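Local structure of carbohydrate kinase, FGGY (Novosphingobium aromaticivorans, 3H6E) at residues Glu305-Ile310 with Pro340-Gly345; Thr269-Ala274 with Pro292-Arg297. The protein probably acts as a carbohydrate kinase of the FGGY family, transferring phosphate to a sugar. All coordinates share one frame; numbering follows the deposited sequence.

Interaction 1. Residues Glu305-Ile310 with Pro340-Gly345; sequences ETLIEI and PTLMRG
Leu342 meets Leu307 and Thr306 through a single branch, its CD2 methyl, where the last turn of helix 300-308 passes the loop that follows strand 337-339. This is an apolar helix-to-loop contact in the FGGY C-terminal domain, whose fold belongs to the actin-like ATPase group. The evidence for one focal point is that CD2 of Leu342 lies 3.5 Å from CD2 of Leu307 and 3.8 Å from CD1 of Leu307, both arms of the fork being touched by the same methyl. The two leucine side chains cross at about a right angle, so they meet at their methyl ends and do not run alongside each other. Thr306 behaves differently: its side chain runs past that of Leu342 in the reverse sense, with Thr306 CB 4.1 Å from Leu342 CD2 and the Thr306 CG2 methyl grazing the same atom. The Thr306 torsion (chi1 -51°) sorts its two branches, setting CG2 anti to the backbone N and OG1 beside it, where the hydroxyl hydrogen-bonds to the carbonyl of Arg302 one turn back along the helix. Leu342 is also packed against Tyr373 of helix 363-384 and against Phe354. Its backbone N is hydrogen-bonded to Glu303 OE1, a polar tie between the same helix and loop beside the methyl contact. No hydrogen bond joins the two segments themselves. Within the loop, the peptide bond between Pro340 and Thr341 is cis, and Thr341 forms an ST turn, in which Met343 N donates to Thr341 OG1 across 3.2 Å with a nearly straight N-H...O angle of 173°.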
loop_
_atom_site.group_PDB
_atom_site.type_symbol
_atom_site.label_atom_id
_atom_site.label_comp_id
_atom_site.label_asym_id
_atom_site.label_seq_id
_atom_site.Cartn_x
_atom_site.Cartn_y
_atom_site.Cartn_z
ATOM N N GLU A 305 2.601 19.941 -1.306
ATOM C CA GLU A 305 2.544 20.472 -2.664
ATOM C C GLU A 305 1.690 21.732 -2.740
ATOM O O GLU A 305 1.965 22.628 -3.537
ATOM C CB GLU A 305 1.998 19.427 -3.634
ATOM C CG GLU A 305 2.224 19.782 -5.095
ATOM C CD GLU A 305 1.174 19.187 -6.010
ATOM O OE1 GLU A 305 1.505 18.242 -6.758
ATOM O OE2 GLU A 305 0.015 19.663 -5.975
ATOM N N THR A 306 0.646 21.794 -1.921
ATOM C CA THR A 306 -0.157 23.003 -1.840
ATOM C C THR A 306 0.747 24.151 -1.412
ATOM O O THR A 306 0.677 25.249 -1.961
ATOM C CB THR A 306 -1.312 22.862 -0.835
ATOM O OG1 THR A 306 -2.046 21.661 -1.104
ATOM C CG2 THR A 306 -2.252 24.060 -0.927
ATOM N N LEU A 307 1.611 23.874 -0.437
ATOM C CA LEU A 307 2.524 24.877 0.110
ATOM C C LEU A 307 3.612 25.323 -0.870
ATOM O O LEU A 307 3.852 26.515 -1.030
ATOM C CB LEU A 307 3.183 24.369 1.397
ATOM C CG LEU A 307 2.439 24.498 2.730
ATOM C CD1 LEU A 307 1.400 25.606 2.651
ATOM C CD2 LEU A 307 1.801 23.181 3.140
ATOM N N ILE A 308 4.277 24.371 -1.514
ATOM C CA ILE A 308 5.409 24.698 -2.383
ATOM C C ILE A 308 5.010 24.909 -3.848
ATOM O O ILE A 308 5.842 25.271 -4.678
ATOM C CB ILE A 308 6.552 23.663 -2.261
ATOM C CG1 ILE A 308 6.020 22.240 -2.403
ATOM C CG2 ILE A 308 7.268 23.820 -0.931
ATOM C CD1 ILE A 308 5.943 21.760 -3.826
ATOM N N GLU A 309 3.738 24.665 -4.150
ATOM C CA GLU A 309 3.146 25.021 -5.440
ATOM C C GLU A 309 3.606 24.187 -6.639
ATOM O O GLU A 309 2.776 23.631 -7.356
ATOM C CB GLU A 309 3.334 26.516 -5.721
ATOM C CG GLU A 309 2.674 27.421 -4.687
ATOM C CD GLU A 309 2.866 28.900 -4.984
ATOM O OE1 GLU A 309 3.487 29.232 -6.017
ATOM O OE2 GLU A 309 2.393 29.735 -4.182
ATOM N N ILE A 310 4.915 24.096 -6.862
ATOM C CA ILE A 310 5.429 23.468 -8.080
ATOM C C ILE A 310 6.556 22.463 -7.835
ATOM O O ILE A 310 7.280 22.556 -6.845
ATOM C CB ILE A 310 5.911 24.533 -9.100
ATOM C CG1 ILE A 310 6.961 25.448 -8.465
ATOM C CG2 ILE A 310 4.740 25.359 -9.620
ATOM C CD1 ILE A 310 7.386 26.589 -9.361
ATOM N N PRO A 340 -2.806 22.277 10.745
ATOM C CA PRO A 340 -3.639 21.354 9.961
ATOM C C PRO A 340 -5.071 21.868 9.852
ATOM O O PRO A 340 -5.519 22.563 10.761
ATOM C CB PRO A 340 -3.623 20.069 10.798
ATOM C CG PRO A 340 -2.428 20.191 11.684
ATOM C CD PRO A 340 -2.305 21.652 11.979
ATOM N N THR A 341 -5.780 21.527 8.779
ATOM C CA THR A 341 -5.258 20.669 7.723
ATOM C C THR A 341 -5.439 21.330 6.361
ATOM O O THR A 341 -6.270 22.225 6.200
ATOM C CB THR A 341 -5.995 19.312 7.687
ATOM O OG1 THR A 341 -5.379 18.455 6.718
ATOM C CG2 THR A 341 -7.454 19.510 7.315
ATOM N N LEU A 342 -4.668 20.875 5.379
ATOM C CA LEU A 342 -4.779 21.399 4.022
ATOM C C LEU A 342 -5.584 20.468 3.112
ATOM O O LEU A 342 -5.769 20.755 1.931
ATOM C CB LEU A 342 -3.394 21.681 3.431
ATOM C CG LEU A 342 -2.593 22.761 4.162
ATOM C CD1 LEU A 342 -1.748 22.148 5.276
ATOM C CD2 LEU A 342 -1.714 23.543 3.194
HETATM N N MSE A 343 -6.056 19.357 3.673
HETATM C CA MSE A 343 -6.933 18.428 2.960
HETATM C C MSE A 343 -8.162 18.055 3.783
HETATM O O MSE A 343 -8.242 16.945 4.313
HETATM C CB MSE A 343 -6.184 17.149 2.581
HETATM C CG MSE A 343 -5.516 17.183 1.221
HETATM SE SE MSE A 343 -6.652 17.867 -0.218
HETATM C CE MSE A 343 -8.159 16.639 -0.127
ATOM N N ARG A 344 -9.116 18.981 3.875
ATOM C CA ARG A 344 -10.359 18.758 4.614
ATOM C C ARG A 344 -10.891 17.345 4.419
ATOM O O ARG A 344 -11.049 16.888 3.290
ATOM C CB ARG A 344 -11.432 19.759 4.180
ATOM C CG ARG A 344 -11.323 21.119 4.828
ATOM C CD ARG A 344 -11.853 21.102 6.249
ATOM N NE ARG A 344 -13.312 21.045 6.299
ATOM C CZ ARG A 344 -14.022 21.320 7.390
ATOM N NH1 ARG A 344 -13.407 21.675 8.509
ATOM N NH2 ARG A 344 -15.345 21.246 7.366
ATOM N N GLY A 345 -11.167 16.660 5.524
ATOM C CA GLY A 345 -11.750 15.333 5.470
ATOM C C GLY A 345 -10.755 14.184 5.456
ATOM O O GLY A 345 -11.151 13.025 5.384
#

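Interaction 2. Residues Thr269-Ala274 with Pro292-Arg297; sequences TPVDTA and PVPSAR
Val271 and Thr273 converge on one ring carbon of Pro294, placing the loop between strands 261-266 and 282-286 against strand 292-298. That strand runs antiparallel between the other two in the mixed sheet of the FGGY C-terminal domain, so the contact packs a connecting loop on the sheet it leaves and rejoins. Strand alternation is visible in the bonds from the backbone: those of Pro292 and Pro294 point toward the loop, whereas that of Val293 points away. The closest approach is from Val271 CG2 to Pro294 CG, 3.6 Å, and the two side chains cross obliquely. In Val271 it is the methyl lying between the backbone N and the carbonyl carbon that reaches the ring, while CG1 stands anti to the carbonyl carbon. Thr273 comes in at about a right angle to Pro294, its CG2 4.0 Å from Pro294 CG, and the same methyl skirts CB of Pro292 at 4.4 Å. With chi1 at 46°, this CG2 takes the position anti to the carbonyl carbon and OG1 the one between N and C; the hydroxyl is thereby turned to a separate partner, Gln181 OE1, to which it is hydrogen-bonded. Pro294 also touches Pro267 and Ile385, and Thr273 rests on Val284. Beyond the ring, Ser295 turns its hydroxyl back along its own strand: OG donates to Val293 O at 2.8 Å, tilted 32° from the carbonyl plane.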
loop_
_atom_site.group_PDB
_atom_site.type_symbol
_atom_site.label_atom_id
_atom_site.label_comp_id
_atom_site.label_asym_id
_atom_site.label_seq_id
_atom_site.Cartn_x
_atom_site.Cartn_y
_atom_site.Cartn_z
ATOM N N THR A 269 3.142 -7.432 19.582
ATOM C CA THR A 269 2.131 -7.875 20.532
ATOM C C THR A 269 0.745 -7.799 19.896
ATOM O O THR A 269 0.556 -7.123 18.884
ATOM C CB THR A 269 2.143 -7.008 21.803
ATOM O OG1 THR A 269 1.961 -5.630 21.447
ATOM C CG2 THR A 269 3.463 -7.167 22.541
ATOM N N PRO A 270 -0.231 -8.508 20.478
ATOM C CA PRO A 270 -1.611 -8.380 19.999
ATOM C C PRO A 270 -2.135 -6.981 20.292
ATOM O O PRO A 270 -1.926 -6.479 21.395
ATOM C CB PRO A 270 -2.371 -9.412 20.837
ATOM C CG PRO A 270 -1.322 -10.356 21.347
ATOM C CD PRO A 270 -0.099 -9.520 21.538
ATOM N N VAL A 271 -2.795 -6.355 19.326
ATOM C CA VAL A 271 -3.339 -5.020 19.537
ATOM C C VAL A 271 -4.863 -5.013 19.395
ATOM O O VAL A 271 -5.449 -5.898 18.768
ATOM C CB VAL A 271 -2.701 -3.982 18.587
ATOM C CG1 VAL A 271 -1.199 -3.935 18.791
ATOM C CG2 VAL A 271 -3.017 -4.319 17.148
ATOM N N ASP A 272 -5.499 -4.014 19.995
ATOM C CA ASP A 272 -6.950 -3.908 19.992
ATOM C C ASP A 272 -7.403 -2.973 18.881
ATOM O O ASP A 272 -7.684 -1.801 19.124
ATOM C CB ASP A 272 -7.439 -3.392 21.347
ATOM C CG ASP A 272 -8.939 -3.526 21.517
ATOM O OD1 ASP A 272 -9.618 -3.874 20.527
ATOM O OD2 ASP A 272 -9.437 -3.287 22.641
ATOM N N THR A 273 -7.476 -3.498 17.663
ATOM C CA THR A 273 -7.811 -2.682 16.497
ATOM C C THR A 273 -9.268 -2.214 16.471
ATOM O O THR A 273 -9.577 -1.173 15.886
ATOM C CB THR A 273 -7.482 -3.416 15.183
ATOM O OG1 THR A 273 -7.974 -4.760 15.251
ATOM C CG2 THR A 273 -5.982 -3.450 14.961
ATOM N N ALA A 274 -10.152 -2.976 17.107
ATOM C CA ALA A 274 -11.566 -2.612 17.187
ATOM C C ALA A 274 -11.760 -1.242 17.833
ATOM O O ALA A 274 -12.826 -0.641 17.733
ATOM C CB ALA A 274 -12.340 -3.669 17.951
ATOM N N PRO A 292 -3.167 -8.800 11.953
ATOM C CA PRO A 292 -3.593 -7.415 11.718
ATOM C C PRO A 292 -2.428 -6.430 11.587
ATOM O O PRO A 292 -1.449 -6.492 12.331
ATOM C CB PRO A 292 -4.436 -7.094 12.957
ATOM C CG PRO A 292 -4.953 -8.419 13.404
ATOM C CD PRO A 292 -3.851 -9.401 13.109
ATOM N N VAL A 293 -2.558 -5.525 10.623
ATOM C CA VAL A 293 -1.572 -4.489 10.367
ATOM C C VAL A 293 -2.213 -3.125 10.572
ATOM O O VAL A 293 -2.748 -2.538 9.629
ATOM C CB VAL A 293 -1.045 -4.580 8.929
ATOM C CG1 VAL A 293 -0.144 -3.391 8.603
ATOM C CG2 VAL A 293 -0.327 -5.904 8.708
ATOM N N PRO A 294 -2.175 -2.622 11.813
ATOM C CA PRO A 294 -2.772 -1.322 12.130
ATOM C C PRO A 294 -2.188 -0.227 11.247
ATOM O O PRO A 294 -0.971 -0.159 11.073
ATOM C CB PRO A 294 -2.375 -1.103 13.592
ATOM C CG PRO A 294 -2.200 -2.476 14.139
ATOM C CD PRO A 294 -1.632 -3.288 13.007
ATOM N N SER A 295 -3.056 0.617 10.694
ATOM C CA SER A 295 -2.630 1.629 9.737
ATOM C C SER A 295 -3.260 2.991 10.002
ATOM O O SER A 295 -4.385 3.082 10.480
ATOM C CB SER A 295 -2.968 1.179 8.316
ATOM O OG SER A 295 -2.596 -0.176 8.117
ATOM N N ALA A 296 -2.521 4.045 9.681
ATOM C CA ALA A 296 -3.038 5.405 9.758
ATOM C C ALA A 296 -2.434 6.219 8.628
ATOM O O ALA A 296 -1.218 6.204 8.436
ATOM C CB ALA A 296 -2.701 6.029 11.094
ATOM N N ARG A 297 -3.271 6.915 7.868
ATOM C CA ARG A 297 -2.762 7.774 6.804
ATOM C C ARG A 297 -3.215 9.227 6.888
ATOM O O ARG A 297 -4.100 9.589 7.668
ATOM C CB ARG A 297 -3.066 7.207 5.404
ATOM C CG ARG A 297 -4.062 6.057 5.336
ATOM C CD ARG A 297 -5.482 6.486 5.651
ATOM N NE ARG A 297 -6.194 7.098 4.526
ATOM C CZ ARG A 297 -6.760 6.415 3.530
ATOM N NH1 ARG A 297 -6.663 5.094 3.494
ATOM N NH2 ARG A 297 -7.409 7.050 2.561
#

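How the interactions relate
Both segments of interaction 2 precede those of interaction 1 in the chain, and the two are joined directly in sequence: strand 292-298, which carries the prolines of interaction 2, runs on into helix 300-308, whose last turn forms interaction 1. The contacts themselves are separate, with centres 27 Å apart and nearest atoms about 8 Å apart. Tyr373 of helix 363-384 packs on Leu342, and Ile385, in the loop just after that helix, touches Pro294, so one continuous run of chain borders both contacts. Interaction 1 lies at the surface, its centre 22 Å from that of the chain; interaction 2 is partly buried, at 15 Å. Neither contact includes a bound ligand, and their geometry assigns no catalytic role.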